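Putative tagatose-6-phosphate ketose/aldose isomerase (Escherichia coli, PDB 3C3J) is of unknown function but belongs to the SIS family, with two SIS domains, each built around a parallel five-stranded sheet. Local coordinates at residues Ile20-Arg25 against Pro162-Asp167. Numbering follows the deposited sequence.
Sequences IRHQPR and PAETHD
The CB-CG part of Glu164 lies over one face of the His22 imidazole, a compact case of an aliphatic segment packing on a ring while the carboxylate lifts away from that face. Glu164 CG sits 3.7 Å from the centroid of the His22 ring, only 8° off the ring normal, a CH-pi contact over the face. The two side chains run past each other in opposite directions, and the carboxylate plane stands nearly perpendicular to the imidazole, at 88°. A bend at chi2 (-87°) lifts the carboxylate off the ring, and OE2 reaches a water that links it to His22 O. This water donates to Glu164 OE2 (2.7 Å) and to His22 O (3.0 Å), and accepts from Arg25 NE (2.9 Å), lying in the plane of the guanidinium at its edge. Glu164 OE2 also forms a salt bridge with Arg29, one turn further along helix 23-49. Behind the glutamate, the 3-10 turn 163-165 is closed by Pro162 O, which accepts from both Thr165 N and Thr165 OG1, the latter at 2.7 Å and in the carbonyl plane. His22, between helices 15-21 and 23-49, meets the loop that follows strand 159-160 of the first SIS domain. Chemically, the junction divides its work: CH-pi packing covers one face of the buried ring, while the water and Arg29 both hold Glu164 OE2, whose negative charge the two nearby arginines would be expected to stabilise.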
loop_
_atom_site.group_PDB
_atom_site.type_symbol
_atom_site.label_atom_id
_atom_site.label_comp_id
_atom_site.label_asym_id
_atom_site.label_seq_id
_atom_site.Cartn_x
_atom_site.Cartn_y
_atom_site.Cartn_z
ATOM N N ILE A 20 7.941 -24.579 4.085
ATOM C CA ILE A 20 9.037 -23.740 3.606
ATOM C C ILE A 20 9.999 -24.576 2.774
ATOM O O ILE A 20 10.354 -24.212 1.645
ATOM C CB ILE A 20 9.805 -23.055 4.750
ATOM C CG1 ILE A 20 8.922 -22.018 5.441
ATOM C CG2 ILE A 20 11.082 -22.402 4.206
ATOM C CD1 ILE A 20 9.451 -21.581 6.817
ATOM N N ARG A 21 10.398 -25.729 3.306
ATOM C CA ARG A 21 11.431 -26.531 2.645
ATOM C C ARG A 21 10.991 -27.168 1.320
ATOM O O ARG A 21 11.839 -27.386 0.457
ATOM C CB ARG A 21 11.964 -27.594 3.593
ATOM C CG ARG A 21 12.745 -27.024 4.748
ATOM C CD ARG A 21 13.319 -28.144 5.584
ATOM N NE ARG A 21 14.154 -27.700 6.707
ATOM C CZ ARG A 21 15.416 -27.291 6.590
ATOM N NH1 ARG A 21 15.981 -27.181 5.406
ATOM N NH2 ARG A 21 16.111 -26.951 7.669
ATOM N N HIS A 22 9.702 -27.485 1.154
ATOM C CA HIS A 22 9.216 -28.089 -0.099
ATOM C C HIS A 22 8.892 -27.100 -1.232
ATOM O O HIS A 22 8.408 -27.494 -2.296
ATOM C CB HIS A 22 8.088 -29.124 0.144
ATOM C CG HIS A 22 6.737 -28.569 0.500
ATOM N ND1 HIS A 22 6.231 -27.385 0.009
ATOM C CD2 HIS A 22 5.748 -29.108 1.255
ATOM C CE1 HIS A 22 4.997 -27.218 0.457
ATOM N NE2 HIS A 22 4.685 -28.246 1.223
ATOM N N GLN A 23 9.207 -25.824 -1.022
ATOM C CA GLN A 23 8.931 -24.789 -2.024
ATOM C C GLN A 23 9.624 -24.967 -3.387
ATOM O O GLN A 23 8.917 -25.020 -4.411
ATOM C CB GLN A 23 9.205 -23.425 -1.434
ATOM C CG GLN A 23 8.042 -22.951 -0.576
ATOM C CD GLN A 23 8.360 -21.649 0.124
ATOM O OE1 GLN A 23 9.331 -21.567 0.901
ATOM N NE2 GLN A 23 7.577 -20.618 -0.159
ATOM N N PRO A 24 10.975 -25.083 -3.421
ATOM C CA PRO A 24 11.625 -25.256 -4.731
ATOM C C PRO A 24 11.024 -26.414 -5.556
ATOM O O PRO A 24 10.721 -26.248 -6.739
ATOM C CB PRO A 24 13.111 -25.484 -4.355
ATOM C CG PRO A 24 13.255 -24.863 -3.076
ATOM C CD PRO A 24 11.981 -25.036 -2.346
ATOM N N ARG A 25 10.751 -27.534 -4.905
ATOM C CA ARG A 25 10.189 -28.677 -5.586
ATOM C C ARG A 25 8.777 -28.394 -6.066
ATOM O O ARG A 25 8.408 -28.766 -7.175
ATOM C CB ARG A 25 10.170 -29.880 -4.646
ATOM C CG ARG A 25 9.733 -31.172 -5.286
ATOM C CD ARG A 25 10.019 -32.300 -4.380
ATOM N NE ARG A 25 9.239 -32.145 -3.155
ATOM C CZ ARG A 25 9.328 -32.949 -2.109
ATOM N NH1 ARG A 25 10.176 -33.951 -2.115
ATOM N NH2 ARG A 25 8.565 -32.738 -1.057
ATOM N N PRO A 162 0.044 -27.605 -6.920
ATOM C CA PRO A 162 0.341 -28.938 -6.389
ATOM C C PRO A 162 -0.214 -29.142 -4.975
ATOM O O PRO A 162 -0.289 -28.208 -4.176
ATOM C CB PRO A 162 1.875 -29.004 -6.425
ATOM C CG PRO A 162 2.242 -27.967 -7.506
ATOM C CD PRO A 162 1.268 -26.891 -7.305
ATOM N N ALA A 163 -0.635 -30.363 -4.698
ATOM C CA ALA A 163 -1.335 -30.697 -3.462
ATOM C C ALA A 163 -0.596 -30.274 -2.198
ATOM O O ALA A 163 -1.228 -29.820 -1.249
ATOM C CB ALA A 163 -1.639 -32.175 -3.414
ATOM N N GLU A 164 0.732 -30.403 -2.176
ATOM C CA GLU A 164 1.501 -30.058 -0.978
ATOM C C GLU A 164 1.468 -28.579 -0.631
ATOM O O GLU A 164 1.818 -28.202 0.492
ATOM C CB GLU A 164 2.963 -30.514 -1.075
ATOM C CG GLU A 164 3.873 -29.730 -2.078
ATOM C CD GLU A 164 3.829 -30.261 -3.492
ATOM O OE1 GLU A 164 2.799 -30.847 -3.872
ATOM O OE2 GLU A 164 4.847 -30.095 -4.217
ATOM N N THR A 165 1.042 -27.746 -1.571
ATOM C CA THR A 165 1.002 -26.299 -1.336
ATOM C C THR A 165 -0.298 -25.829 -0.665
ATOM O O THR A 165 -0.442 -24.643 -0.420
ATOM C CB THR A 165 1.244 -25.472 -2.633
ATOM O OG1 THR A 165 0.101 -25.581 -3.509
ATOM C CG2 THR A 165 2.506 -25.930 -3.337
ATOM N N HIS A 166 -1.235 -26.736 -0.363
ATOM C CA HIS A 166 -2.395 -26.378 0.457
ATOM C C HIS A 166 -1.882 -26.363 1.898
ATOM O O HIS A 166 -2.083 -27.322 2.646
ATOM C CB HIS A 166 -3.541 -27.370 0.283
ATOM C CG HIS A 166 -4.833 -26.941 0.930
ATOM N ND1 HIS A 166 -6.044 -27.515 0.619
ATOM C CD2 HIS A 166 -5.108 -25.973 1.841
ATOM C CE1 HIS A 166 -7.004 -26.949 1.334
ATOM N NE2 HIS A 166 -6.462 -26.012 2.087
ATOM N N ASP A 167 -1.189 -25.275 2.253
ATOM C CA ASP A 167 -0.433 -25.178 3.504
ATOM C C ASP A 167 -1.319 -25.423 4.722
ATOM O O ASP A 167 -2.418 -24.843 4.832
ATOM C CB ASP A 167 0.227 -23.798 3.650
ATOM C CG ASP A 167 1.339 -23.539 2.637
ATOM O OD1 ASP A 167 2.057 -24.486 2.215
ATOM O OD2 ASP A 167 1.517 -22.348 2.291
HETATM O O HOH W 1 7.162 -30.165 -2.920
#